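Local coordinates for protein Serpin48 (Tenebrio molitor, PDB 3OZQ) that is a serpin that specifically inhibits the serine protease SPE in the innate immune response of the beetle, at residues 172-177 / 326-331; 178-183 / 202-207; 184-189 / 198-203; 238-243 / 351-356. All coordinates share one frame; numbering follows the deposited sequence.

The four contacts lead from strand 163-174 and the start of the reactive-centre loop, through strand 196-205, to the turn before helix 243-248. Contacts 1, 2 and 3 lie on the same side of the chain's centre, and contact 4 joins on through contact 3, where Phe-189 CZ lies 3.5 Å from His-354 C. Contact 1 holds the start of the loop, contact 4 the connection beyond its far end, their centres about 25 Å apart; part of the loop, 337-345, was not modelled. Segment 178-183 of contact 2 continues segment 172-177 of contact 1, with about 13 Å between centres, and Leu-204 CD1 comes within 3.3 Å of Val-177 O. Contacts 2 and 3 share Met-202 and Tyr-203, centres about 12 Å apart.

Contact 1: 172-177 / 326-331; sequences NAKWLV and VEAAAA
Ala-173 and Val-326 form a single antiparallel hydrogen-bonded pair, and this one pair carries the backbone part of the contact. Ala-173 N donates to Val-326 O at 3.3 Å, and the return bond, from Val-326 N to Ala-173 O, is 3.1 Å long. Val-326 O also receives a CA-H...O contact from Asn-172 CA. On the flank of the pair, Val-326 CG2 stands between its own backbone N and carbonyl carbon (chi1 -50° places CG1 beside the N), which brings CG2 within 3.4 Å of Ala-173 N and against the methyl of Ala-173. Geometrically this is the breach of a serpin, the top of the central sheet, where the hinge of the reactive-centre loop enters beside strand 163-174; residues 325-326 are consistent with a first short piece of the strand that full insertion of the loop would add. The touching parts run 81° apart, consistent with the left-handed backbone conformation of Glu-327 that turns the chain after the pair. The amide of Asn-172 lies against the peptide of Glu-327; with an alanine here that cover would be gone, and the bend at 326-328 would probably be freer to shift. Lys-174, bent at chi2, extends over the hinge until NZ is 3.4 Å from Ala-328 CB. Farther out, Phe-226 packs on both Ala-173 and Val-326, while Trp-175 stacks on Phe-226 and gives its indole N-H to Ser-322 O.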
loop_
_atom_site.group_PDB
_atom_site.type_symbol
_atom_site.label_atom_id
_atom_site.label_comp_id
_atom_site.label_asym_id
_atom_site.label_seq_id
_atom_site.Cartn_x
_atom_site.Cartn_y
_atom_site.Cartn_z
ATOM N N ASN A 172 10.217 -4.885 3.022
ATOM C CA ASN A 172 11.660 -5.064 3.029
ATOM C C ASN A 172 12.091 -6.064 1.962
ATOM O O ASN A 172 11.664 -7.223 1.984
ATOM C CB ASN A 172 12.122 -5.522 4.408
ATOM C CG ASN A 172 13.581 -5.921 4.425
ATOM O OD1 ASN A 172 14.463 -5.095 4.689
ATOM N ND2 ASN A 172 13.850 -7.189 4.131
ATOM N N ALA A 173 12.921 -5.611 1.019
ATOM C CA ALA A 173 13.377 -6.457 -0.079
ATOM C C ALA A 173 14.774 -6.087 -0.549
ATOM O O ALA A 173 15.272 -4.990 -0.275
ATOM C CB ALA A 173 12.400 -6.415 -1.257
ATOM N N LYS A 174 15.403 -7.022 -1.250
ATOM C CA LYS A 174 16.734 -6.817 -1.811
ATOM C C LYS A 174 16.663 -6.815 -3.329
ATOM O O LYS A 174 16.001 -7.666 -3.925
ATOM C CB LYS A 174 17.677 -7.934 -1.372
ATOM C CG LYS A 174 17.872 -8.074 0.122
ATOM C CD LYS A 174 18.575 -6.875 0.735
ATOM C CE LYS A 174 18.834 -7.129 2.215
ATOM N NZ LYS A 174 19.563 -6.006 2.882
ATOM N N TRP A 175 17.352 -5.864 -3.961
ATOM C CA TRP A 175 17.487 -5.877 -5.408
ATOM C C TRP A 175 18.138 -7.192 -5.839
ATOM O O TRP A 175 19.083 -7.650 -5.211
ATOM C CB TRP A 175 18.371 -4.716 -5.884
ATOM C CG TRP A 175 17.805 -3.330 -5.661
ATOM C CD1 TRP A 175 18.412 -2.289 -5.009
ATOM C CD2 TRP A 175 16.544 -2.830 -6.127
ATOM N NE1 TRP A 175 17.599 -1.176 -5.033
ATOM C CE2 TRP A 175 16.446 -1.485 -5.713
ATOM C CE3 TRP A 175 15.485 -3.390 -6.856
ATOM C CZ2 TRP A 175 15.324 -0.694 -5.996
ATOM C CZ3 TRP A 175 14.366 -2.598 -7.133
ATOM C CH2 TRP A 175 14.301 -1.268 -6.710
ATOM N N LEU A 176 17.628 -7.798 -6.900
ATOM C CA LEU A 176 18.298 -8.944 -7.507
ATOM C C LEU A 176 19.665 -8.509 -8.043
ATOM O O LEU A 176 20.649 -9.245 -7.963
ATOM C CB LEU A 176 17.449 -9.512 -8.641
ATOM C CG LEU A 176 18.034 -10.685 -9.431
ATOM C CD1 LEU A 176 18.360 -11.842 -8.504
ATOM C CD2 LEU A 176 17.063 -11.115 -10.522
ATOM N N VAL A 177 19.706 -7.296 -8.584
ATOM C CA VAL A 177 20.947 -6.681 -9.029
ATOM C C VAL A 177 21.026 -5.313 -8.387
ATOM O O VAL A 177 20.404 -4.360 -8.858
ATOM C CB VAL A 177 20.978 -6.507 -10.556
ATOM C CG1 VAL A 177 22.344 -6.009 -11.007
ATOM C CG2 VAL A 177 20.610 -7.817 -11.253
ATOM N N VAL A 326 14.998 -1.938 -0.663
ATOM C CA VAL A 326 14.071 -1.095 0.072
ATOM C C VAL A 326 14.119 -1.476 1.550
ATOM O O VAL A 326 14.005 -2.653 1.901
ATOM C CB VAL A 326 12.635 -1.200 -0.478
ATOM C CG1 VAL A 326 12.630 -1.019 -1.980
ATOM C CG2 VAL A 326 12.029 -2.529 -0.120
ATOM N N GLU A 327 14.311 -0.476 2.403
ATOM C CA GLU A 327 14.497 -0.709 3.831
ATOM C C GLU A 327 15.638 -1.707 4.035
ATOM O O GLU A 327 15.570 -2.586 4.895
ATOM C CB GLU A 327 13.190 -1.209 4.462
ATOM C CG GLU A 327 13.215 -1.425 5.968
ATOM C CD GLU A 327 13.409 -0.137 6.754
ATOM O OE1 GLU A 327 13.412 0.958 6.142
ATOM O OE2 GLU A 327 13.565 -0.219 7.993
ATOM N N ALA A 328 16.685 -1.567 3.222
ATOM C CA ALA A 328 17.863 -2.421 3.312
ATOM C C ALA A 328 19.060 -1.651 3.867
ATOM O O ALA A 328 19.375 -0.556 3.398
ATOM C CB ALA A 328 18.204 -3.004 1.946
ATOM N N ALA A 329 19.720 -2.228 4.865
ATOM C CA ALA A 329 20.938 -1.642 5.420
ATOM C C ALA A 329 22.080 -1.744 4.415
ATOM O O ALA A 329 22.160 -2.712 3.655
ATOM C CB ALA A 329 21.318 -2.336 6.724
ATOM N N ALA A 330 22.957 -0.745 4.411
ATOM C CA ALA A 330 24.119 -0.748 3.527
ATOM C C ALA A 330 24.991 -1.986 3.757
ATOM O O ALA A 330 25.463 -2.224 4.869
ATOM C CB ALA A 330 24.935 0.523 3.725
ATOM N N ALA A 331 25.198 -2.774 2.704
ATOM C CA ALA A 331 25.981 -4.005 2.812
ATOM C C ALA A 331 27.416 -3.800 2.337
ATOM O O ALA A 331 28.142 -2.968 2.876
ATOM C CB ALA A 331 25.315 -5.138 2.032
#

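Contact 2: 178-183 / 202-207; sequences PFPPFH and MYLDEQ
Phe-179 is the bump and strand residues 202-204 supply the hollow: its ring enters between Met-202 and Leu-204, two side chains on either side of Tyr-203 in sequence that leave the strand toward the same loop. Met-202 covers one face. Its methyl CE sits 3.7 Å from the ring centroid, only 17° off the ring normal, as a CH-pi contact, and the sulfur follows obliquely in a Met-aromatic contact at 4.4 Å from SD to the centroid. The bend of the thioether at chi3 (-65°) is what curls CE back above the ring. Leu-204 closes the opposite face, CD1 lying above the rim, while its CB reaches Phe-179 CD1 at 3.8 Å. Both side chains cross the aromatic one at about a right angle, and the strand backbone at Tyr-203 C runs along the ring's edge. In serpin terms, loop 178-183 carries the chain from strand 163-174 of the central sheet to the hairpin formed by strands 185-190 and 196-205, and the Phe-179 ring packs where that loop passes strand 196-205. Pro-180 fills the next hollow, its CD resting 3.4 Å from Tyr-203 O. The carbonyl of His-183 approaches the Tyr-203 ring obliquely, with His-183 O 3.4 Å from CD2. A water bridges the two segments, meeting His-183 ND1 at 2.6 Å and giving a proton to Tyr-203 O. Farther out, Trp-175 meets Phe-179 edge to face, and Val-266 of strand 260-278 packs on both Phe-179 and Leu-204.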
loop_
_atom_site.group_PDB
_atom_site.type_symbol
_atom_site.label_atom_id
_atom_site.label_comp_id
_atom_site.label_asym_id
_atom_site.label_seq_id
_atom_site.Cartn_x
_atom_site.Cartn_y
_atom_site.Cartn_z
ATOM N N PRO A 178 21.775 -5.214 -7.289
ATOM C CA PRO A 178 21.902 -3.959 -6.549
ATOM C C PRO A 178 22.652 -2.883 -7.338
ATOM O O PRO A 178 23.372 -3.196 -8.289
ATOM C CB PRO A 178 22.699 -4.368 -5.307
ATOM C CG PRO A 178 23.432 -5.615 -5.713
ATOM C CD PRO A 178 22.507 -6.321 -6.650
ATOM N N PHE A 179 22.452 -1.625 -6.955
ATOM C CA PHE A 179 23.215 -0.511 -7.513
ATOM C C PHE A 179 24.538 -0.389 -6.765
ATOM O O PHE A 179 24.572 -0.504 -5.533
ATOM C CB PHE A 179 22.442 0.810 -7.363
ATOM C CG PHE A 179 21.105 0.811 -8.041
ATOM C CD1 PHE A 179 20.953 1.376 -9.298
ATOM C CD2 PHE A 179 19.994 0.234 -7.421
ATOM C CE1 PHE A 179 19.726 1.370 -9.931
ATOM C CE2 PHE A 179 18.766 0.218 -8.052
ATOM C CZ PHE A 179 18.622 0.792 -9.302
ATOM N N PRO A 180 25.636 -0.155 -7.511
ATOM C CA PRO A 180 26.959 0.138 -6.943
ATOM C C PRO A 180 27.012 1.548 -6.372
ATOM O O PRO A 180 26.908 2.514 -7.119
ATOM C CB PRO A 180 27.896 0.020 -8.152
ATOM C CG PRO A 180 27.022 0.299 -9.344
ATOM C CD PRO A 180 25.656 -0.236 -8.984
ATOM N N PRO A 181 27.175 1.667 -5.050
ATOM C CA PRO A 181 27.132 2.951 -4.332
ATOM C C PRO A 181 28.270 3.911 -4.692
ATOM O O PRO A 181 28.175 5.113 -4.451
ATOM C CB PRO A 181 27.237 2.538 -2.860
ATOM C CG PRO A 181 27.810 1.155 -2.879
ATOM C CD PRO A 181 27.319 0.521 -4.138
ATOM N N PHE A 182 29.343 3.381 -5.253
ATOM C CA PHE A 182 30.456 4.226 -5.670
ATOM C C PHE A 182 29.977 5.175 -6.760
ATOM O O PHE A 182 30.400 6.333 -6.829
ATOM C CB PHE A 182 31.632 3.381 -6.171
ATOM C CG PHE A 182 31.334 1.904 -6.267
ATOM C CD1 PHE A 182 30.629 1.243 -5.260
ATOM C CD2 PHE A 182 31.762 1.175 -7.365
ATOM C CE1 PHE A 182 30.356 -0.108 -5.354
ATOM C CE2 PHE A 182 31.496 -0.178 -7.464
ATOM C CZ PHE A 182 30.790 -0.821 -6.456
ATOM N N HIS A 183 29.072 4.681 -7.599
ATOM C CA HIS A 183 28.598 5.445 -8.745
ATOM C C HIS A 183 27.394 6.331 -8.424
ATOM O O HIS A 183 26.859 7.019 -9.289
ATOM C CB HIS A 183 28.314 4.507 -9.917
ATOM C CG HIS A 183 29.535 3.794 -10.410
ATOM N ND1 HIS A 183 29.485 2.550 -11.001
ATOM C CD2 HIS A 183 30.841 4.151 -10.393
ATOM C CE1 HIS A 183 30.708 2.173 -11.330
ATOM N NE2 HIS A 183 31.549 3.126 -10.969
ATOM N N MET A 202 21.321 6.913 -8.297
ATOM C CA MET A 202 22.038 5.651 -8.402
ATOM C C MET A 202 22.067 5.194 -9.853
ATOM O O MET A 202 21.141 5.478 -10.606
ATOM C CB MET A 202 21.350 4.570 -7.556
ATOM C CG MET A 202 20.877 5.017 -6.187
ATOM S SD MET A 202 20.099 3.645 -5.284
ATOM C CE MET A 202 18.672 3.349 -6.324
ATOM N N TYR A 203 23.110 4.460 -10.234
ATOM C CA TYR A 203 23.310 4.097 -11.632
ATOM C C TYR A 203 23.615 2.618 -11.833
ATOM O O TYR A 203 24.485 2.056 -11.175
ATOM C CB TYR A 203 24.416 4.975 -12.265
ATOM C CG TYR A 203 24.024 6.429 -12.370
ATOM C CD1 TYR A 203 23.474 6.935 -13.543
ATOM C CD2 TYR A 203 24.180 7.290 -11.290
ATOM C CE1 TYR A 203 23.099 8.256 -13.643
ATOM C CE2 TYR A 203 23.803 8.612 -11.378
ATOM C CZ TYR A 203 23.261 9.087 -12.557
ATOM O OH TYR A 203 22.865 10.397 -12.637
ATOM N N LEU A 204 22.893 1.995 -12.757
ATOM C CA LEU A 204 23.132 0.602 -13.121
ATOM C C LEU A 204 23.097 0.457 -14.632
ATOM O O LEU A 204 22.088 0.767 -15.262
ATOM C CB LEU A 204 22.068 -0.307 -12.500
ATOM C CG LEU A 204 22.507 -1.527 -11.694
ATOM C CD1 LEU A 204 21.281 -2.370 -11.284
ATOM C CD2 LEU A 204 23.503 -2.361 -12.468
ATOM N N ASP A 205 24.196 -0.029 -15.207
ATOM C CA ASP A 205 24.342 -0.102 -16.660
ATOM C C ASP A 205 24.302 -1.510 -17.243
ATOM O O ASP A 205 24.586 -2.496 -16.561
ATOM C CB ASP A 205 25.655 0.553 -17.099
ATOM C CG ASP A 205 25.755 2.001 -16.684
ATOM O OD1 ASP A 205 24.710 2.688 -16.656
ATOM O OD2 ASP A 205 26.886 2.445 -16.387
ATOM N N GLU A 206 23.962 -1.578 -18.524
ATOM C CA GLU A 206 24.032 -2.816 -19.290
ATOM C C GLU A 206 23.393 -4.015 -18.587
ATOM O O GLU A 206 23.950 -5.113 -18.602
ATOM C CB GLU A 206 25.491 -3.134 -19.639
ATOM C CG GLU A 206 26.178 -2.073 -20.484
ATOM C CD GLU A 206 27.682 -1.960 -20.199
ATOM O OE1 GLU A 206 28.155 -0.825 -19.943
ATOM O OE2 GLU A 206 28.388 -2.997 -20.226
ATOM N N GLN A 207 22.226 -3.805 -17.979
ATOM C CA GLN A 207 21.478 -4.897 -17.368
ATOM C C GLN A 207 20.275 -5.230 -18.235
ATOM O O GLN A 207 19.751 -4.364 -18.934
ATOM C CB GLN A 207 20.995 -4.507 -15.968
ATOM C CG GLN A 207 22.094 -4.089 -15.004
ATOM C CD GLN A 207 22.940 -5.256 -14.536
ATOM O OE1 GLN A 207 24.054 -5.070 -14.047
ATOM N NE2 GLN A 207 22.413 -6.467 -14.677
HETATM O O HOH W 1 27.285 2.494 -12.319
#

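Contact 3: 184-189 / 198-203; sequences TRKSDF and QVDTMY
Four backbone bonds tie Arg-185 to Thr-201 and Ser-187 to Val-199, both antiparallel hydrogen-bonded pairs. In the first pair Thr-201 N reaches Arg-185 O at 2.7 Å; in the second Ser-187 N meets Val-199 O at 2.8 Å. Side-chain hydroxyls add a further link: Ser-187 OG and Tyr-203 OH are hydrogen-bonded at 2.8 Å, with the serine oxygen approaching at the edge of the phenol, in the plane of its ring. Over one face of that same ring the guanidinium of Arg-185 lies flat, centres 4.2 Å apart and planes inclined by only 11°. With chi1 at 52°, CG of Arg-185 stands between the backbone N and the carbonyl carbon, which starts the chain toward the Tyr-203 ring, and NH1 ends above the ring. These pairs build the hairpin of strands 185-190 and 196-205, strands of sheet C in the serpin fold, beside strand 260-278, which hydrogen-bonds to the other edge of 196-205 through Asp-200 and Met-202. On the face away from Tyr-203, Lys-186 and Asp-200 run side by side to a loose salt bridge, NZ to OD1 3.4 Å, its hydrogen bond weak. A water joins them, accepting from Lys-186 NZ and from Asp-200 N. A second water donates to Asp-188 O and meets Thr-201 OG1. Packing completes the contact at its two ends, where Phe-189 CB touches Val-199 CG2 at 4.0 Å with Leu-375 against both residues, and where the methyl CG2 of Thr-184 rests 3.5 Å from Thr-201 O while its hydroxyl turns to Glu-323.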
loop_
_atom_site.group_PDB
_atom_site.type_symbol
_atom_site.label_atom_id
_atom_site.label_comp_id
_atom_site.label_asym_id
_atom_site.label_seq_id
_atom_site.Cartn_x
_atom_site.Cartn_y
_atom_site.Cartn_z
ATOM N N THR A 184 26.988 6.329 -7.166
ATOM C CA THR A 184 25.917 7.202 -6.730
ATOM C C THR A 184 26.386 8.652 -6.594
ATOM O O THR A 184 27.381 8.938 -5.919
ATOM C CB THR A 184 25.326 6.709 -5.400
ATOM O OG1 THR A 184 24.686 5.444 -5.620
ATOM C CG2 THR A 184 24.348 7.707 -4.863
ATOM N N ARG A 185 25.661 9.566 -7.235
ATOM C CA ARG A 185 26.050 10.969 -7.252
ATOM C C ARG A 185 24.844 11.892 -7.344
ATOM O O ARG A 185 23.743 11.459 -7.695
ATOM C CB ARG A 185 26.995 11.237 -8.427
ATOM C CG ARG A 185 26.458 10.753 -9.758
ATOM C CD ARG A 185 27.365 11.148 -10.930
ATOM N NE ARG A 185 26.568 11.745 -11.998
ATOM C CZ ARG A 185 26.177 11.107 -13.097
ATOM N NH1 ARG A 185 26.544 9.848 -13.309
ATOM N NH2 ARG A 185 25.439 11.738 -14.001
ATOM N N LYS A 186 25.063 13.162 -7.011
ATOM C CA LYS A 186 24.057 14.209 -7.150
ATOM C C LYS A 186 23.815 14.472 -8.628
ATOM O O LYS A 186 24.764 14.704 -9.365
ATOM C CB LYS A 186 24.568 15.506 -6.511
ATOM C CG LYS A 186 24.764 15.455 -5.023
ATOM C CD LYS A 186 23.419 15.372 -4.317
ATOM C CE LYS A 186 23.520 15.727 -2.847
ATOM N NZ LYS A 186 22.189 15.538 -2.186
ATOM N N SER A 187 22.558 14.459 -9.064
ATOM C CA SER A 187 22.242 14.740 -10.470
ATOM C C SER A 187 20.915 15.480 -10.626
ATOM O O SER A 187 20.087 15.488 -9.712
ATOM C CB SER A 187 22.196 13.450 -11.291
ATOM O OG SER A 187 23.365 12.673 -11.115
ATOM N N ASP A 188 20.709 16.079 -11.798
ATOM C CA ASP A 188 19.484 16.822 -12.069
ATOM C C ASP A 188 18.246 15.958 -11.853
ATOM O O ASP A 188 18.215 14.801 -12.266
ATOM C CB ASP A 188 19.457 17.330 -13.516
ATOM C CG ASP A 188 20.553 18.342 -13.810
ATOM O OD1 ASP A 188 20.938 19.099 -12.894
ATOM O OD2 ASP A 188 21.022 18.377 -14.963
ATOM N N PHE A 189 17.235 16.539 -11.222
ATOM C CA PHE A 189 15.897 15.974 -11.202
ATOM C C PHE A 189 14.968 17.124 -11.544
ATOM O O PHE A 189 14.943 18.140 -10.853
ATOM C CB PHE A 189 15.547 15.383 -9.822
ATOM C CG PHE A 189 14.195 14.700 -9.772
ATOM C CD1 PHE A 189 13.054 15.412 -9.472
ATOM C CD2 PHE A 189 14.071 13.346 -10.049
ATOM C CE1 PHE A 189 11.810 14.786 -9.436
ATOM C CE2 PHE A 189 12.833 12.717 -10.019
ATOM C CZ PHE A 189 11.702 13.434 -9.715
ATOM N N GLN A 198 19.366 19.074 -7.582
ATOM C CA GLN A 198 20.417 18.069 -7.515
ATOM C C GLN A 198 20.125 17.106 -6.371
ATOM O O GLN A 198 20.068 17.504 -5.209
ATOM C CB GLN A 198 21.769 18.737 -7.302
ATOM C CG GLN A 198 22.154 19.678 -8.419
ATOM C CD GLN A 198 22.944 18.989 -9.499
ATOM O OE1 GLN A 198 22.379 18.424 -10.428
ATOM N NE2 GLN A 198 24.274 19.040 -9.390
ATOM N N VAL A 199 19.926 15.836 -6.698
ATOM C CA VAL A 199 19.637 14.852 -5.666
ATOM C C VAL A 199 20.466 13.605 -5.900
ATOM O O VAL A 199 20.957 13.383 -6.993
ATOM C CB VAL A 199 18.139 14.488 -5.629
ATOM C CG1 VAL A 199 17.295 15.739 -5.449
ATOM C CG2 VAL A 199 17.739 13.745 -6.896
ATOM N N ASP A 200 20.615 12.797 -4.861
ATOM C CA ASP A 200 21.378 11.563 -4.941
ATOM C C ASP A 200 20.728 10.607 -5.933
ATOM O O ASP A 200 19.536 10.303 -5.827
ATOM C CB ASP A 200 21.451 10.936 -3.551
ATOM C CG ASP A 200 22.104 11.860 -2.537
ATOM O OD1 ASP A 200 23.191 12.391 -2.851
ATOM O OD2 ASP A 200 21.527 12.080 -1.444
ATOM N N THR A 201 21.516 10.143 -6.897
ATOM C CA THR A 201 21.013 9.295 -7.958
ATOM C C THR A 201 21.928 8.084 -8.126
ATOM O O THR A 201 23.151 8.206 -8.078
ATOM C CB THR A 201 20.880 10.101 -9.270
ATOM O OG1 THR A 201 19.927 11.159 -9.079
ATOM C CG2 THR A 201 20.426 9.214 -10.418
ATOM N N MET A 202 21.321 6.913 -8.297
ATOM C CA MET A 202 22.038 5.651 -8.402
ATOM C C MET A 202 22.067 5.194 -9.853
ATOM O O MET A 202 21.141 5.478 -10.606
ATOM C CB MET A 202 21.350 4.570 -7.556
ATOM C CG MET A 202 20.877 5.017 -6.187
ATOM S SD MET A 202 20.099 3.645 -5.284
ATOM C CE MET A 202 18.672 3.349 -6.324
ATOM N N TYR A 203 23.110 4.460 -10.234
ATOM C CA TYR A 203 23.310 4.097 -11.632
ATOM C C TYR A 203 23.615 2.618 -11.833
ATOM O O TYR A 203 24.485 2.056 -11.175
ATOM C CB TYR A 203 24.416 4.975 -12.265
ATOM C CG TYR A 203 24.024 6.429 -12.370
ATOM C CD1 TYR A 203 23.474 6.935 -13.543
ATOM C CD2 TYR A 203 24.180 7.290 -11.290
ATOM C CE1 TYR A 203 23.099 8.256 -13.643
ATOM C CE2 TYR A 203 23.803 8.612 -11.378
ATOM C CZ TYR A 203 23.261 9.087 -12.557
ATOM O OH TYR A 203 22.865 10.397 -12.637
HETATM O O HOH W 2 19.626 13.996 -2.257
HETATM O O HOH W 3 18.029 12.247 -10.802
#

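Contact 4: 238-243 / 351-356; sequences NQIEGL and IVDHPF
The type I turn from Gln-239 to Gly-242, which ends at the N-cap of helix 243-248, packs on His-354 and Pro-355 in the connection between strands 348-351 and 356-362. Two turn carbonyls gather round the imidazole, both obliquely: Ile-240 O is 3.4 Å and Gln-239 O 3.5 Å from His-354 CD2. A chi1 of 55° puts CG between the histidine's backbone N and carbonyl carbon, setting the ring against them. The ring is held at both nitrogens. ND1 donates to Asp-353 OD1 at 2.7 Å, nearly straight (168°) and in the ring plane, and NE2 bonds to Ser-237 O; with acceptors at both, the imidazole may well be doubly protonated and positive. Ser-237 ends strand 231-237, so His-354 bonds its connection to the residue leading into the turn; in the serpin fold strands 231-237 and 356-362 are antiparallel neighbours. A leucine in its place would leave the Asp-353 carboxylate and the Ser-237 carbonyl without their mates and would probably let the turn drift. Crossing the histidine at a slant, Ile-240 CG2 touches His-354 CB at 4.0 Å, and Leu-243 CD2 lies 3.8 Å from Pro-355 CB. A water donates to Ile-240 O and reaches Leu-243 N and Pro-355 O weakly.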
loop_
_atom_site.group_PDB
_atom_site.type_symbol
_atom_site.label_atom_id
_atom_site.label_comp_id
_atom_site.label_asym_id
_atom_site.label_seq_id
_atom_site.Cartn_x
_atom_site.Cartn_y
_atom_site.Cartn_z
ATOM N N ASN A 238 7.293 10.061 -21.109
ATOM C CA ASN A 238 8.320 10.476 -22.065
ATOM C C ASN A 238 8.631 11.962 -21.961
ATOM O O ASN A 238 9.756 12.385 -22.201
ATOM C CB ASN A 238 7.934 10.088 -23.497
ATOM C CG ASN A 238 8.196 8.621 -23.792
ATOM O OD1 ASN A 238 9.169 8.041 -23.297
ATOM N ND2 ASN A 238 7.328 8.007 -24.597
ATOM N N GLN A 239 7.636 12.750 -21.580
ATOM C CA GLN A 239 7.840 14.177 -21.384
ATOM C C GLN A 239 8.034 14.552 -19.909
ATOM O O GLN A 239 7.437 13.949 -19.014
ATOM C CB GLN A 239 6.689 14.965 -22.011
ATOM C CG GLN A 239 6.760 15.010 -23.538
ATOM C CD GLN A 239 8.120 15.486 -24.035
ATOM O OE1 GLN A 239 8.718 16.404 -23.465
ATOM N NE2 GLN A 239 8.625 14.845 -25.084
ATOM N N ILE A 240 8.879 15.548 -19.669
ATOM C CA ILE A 240 9.217 15.976 -18.313
ATOM C C ILE A 240 7.995 16.170 -17.416
ATOM O O ILE A 240 8.001 15.748 -16.259
ATOM C CB ILE A 240 10.046 17.283 -18.323
ATOM C CG1 ILE A 240 11.358 17.094 -19.093
ATOM C CG2 ILE A 240 10.332 17.756 -16.898
ATOM C CD1 ILE A 240 12.404 16.291 -18.344
ATOM N N GLU A 241 6.956 16.810 -17.946
ATOM C CA GLU A 241 5.801 17.194 -17.137
ATOM C C GLU A 241 4.591 16.310 -17.404
ATOM O O GLU A 241 3.456 16.737 -17.195
ATOM C CB GLU A 241 5.419 18.658 -17.397
ATOM C CG GLU A 241 6.496 19.686 -17.068
ATOM C CD GLU A 241 6.045 21.115 -17.363
ATOM O OE1 GLU A 241 5.129 21.285 -18.203
ATOM O OE2 GLU A 241 6.598 22.063 -16.755
ATOM N N GLY A 242 4.830 15.081 -17.856
ATOM C CA GLY A 242 3.754 14.208 -18.291
ATOM C C GLY A 242 2.993 13.413 -17.236
ATOM O O GLY A 242 2.163 12.575 -17.583
ATOM N N LEU A 243 3.249 13.669 -15.955
ATOM C CA LEU A 243 2.632 12.869 -14.888
ATOM C C LEU A 243 1.108 12.994 -14.805
ATOM O O LEU A 243 0.395 11.984 -14.791
ATOM C CB LEU A 243 3.248 13.208 -13.532
ATOM C CG LEU A 243 2.647 12.503 -12.316
ATOM C CD1 LEU A 243 2.679 10.987 -12.470
ATOM C CD2 LEU A 243 3.380 12.919 -11.053
ATOM N N ILE A 351 16.154 6.860 -17.633
ATOM C CA ILE A 351 16.670 7.877 -16.733
ATOM C C ILE A 351 15.510 8.527 -16.013
ATOM O O ILE A 351 14.729 9.284 -16.603
ATOM C CB ILE A 351 17.525 8.931 -17.506
ATOM C CG1 ILE A 351 18.683 8.226 -18.219
ATOM C CG2 ILE A 351 18.027 10.047 -16.573
ATOM C CD1 ILE A 351 19.260 9.016 -19.389
ATOM N N VAL A 352 15.383 8.194 -14.732
ATOM C CA VAL A 352 14.276 8.669 -13.921
ATOM C C VAL A 352 14.647 10.010 -13.296
ATOM O O VAL A 352 15.170 10.070 -12.185
ATOM C CB VAL A 352 13.903 7.634 -12.838
ATOM C CG1 VAL A 352 12.615 8.043 -12.135
ATOM C CG2 VAL A 352 13.769 6.226 -13.452
ATOM N N ASP A 353 14.361 11.089 -14.020
ATOM C CA ASP A 353 14.906 12.406 -13.692
ATOM C C ASP A 353 13.822 13.456 -13.763
ATOM O O ASP A 353 14.093 14.642 -13.939
ATOM C CB ASP A 353 16.066 12.763 -14.634
ATOM C CG ASP A 353 15.594 13.160 -16.028
ATOM O OD1 ASP A 353 14.443 12.844 -16.396
ATOM O OD2 ASP A 353 16.389 13.787 -16.769
ATOM N N HIS A 354 12.586 12.984 -13.641
ATOM C CA HIS A 354 11.398 13.817 -13.520
ATOM C C HIS A 354 10.327 12.944 -12.845
ATOM O O HIS A 354 10.547 11.748 -12.667
ATOM C CB HIS A 354 10.942 14.342 -14.888
ATOM C CG HIS A 354 10.711 13.271 -15.911
ATOM N ND1 HIS A 354 11.742 12.603 -16.537
ATOM C CD2 HIS A 354 9.568 12.777 -16.440
ATOM C CE1 HIS A 354 11.244 11.734 -17.396
ATOM N NE2 HIS A 354 9.927 11.818 -17.357
ATOM N N PRO A 355 9.193 13.540 -12.454
ATOM C CA PRO A 355 8.174 12.850 -11.640
ATOM C C PRO A 355 7.634 11.560 -12.259
ATOM O O PRO A 355 7.420 11.486 -13.468
ATOM C CB PRO A 355 7.069 13.892 -11.518
ATOM C CG PRO A 355 7.798 15.189 -11.560
ATOM C CD PRO A 355 8.894 14.979 -12.579
ATOM N N PHE A 356 7.425 10.553 -11.418
ATOM C CA PHE A 356 7.054 9.222 -11.882
ATOM C C PHE A 356 6.113 8.512 -10.905
ATOM O O PHE A 356 6.051 8.860 -9.734
ATOM C CB PHE A 356 8.300 8.371 -12.071
ATOM C CG PHE A 356 9.136 8.216 -10.829
ATOM C CD1 PHE A 356 9.036 7.081 -10.048
ATOM C CD2 PHE A 356 10.035 9.196 -10.453
ATOM C CE1 PHE A 356 9.814 6.931 -8.913
ATOM C CE2 PHE A 356 10.818 9.049 -9.317
ATOM C CZ PHE A 356 10.705 7.922 -8.546
HETATM O O HOH W 4 6.024 14.325 -14.787
#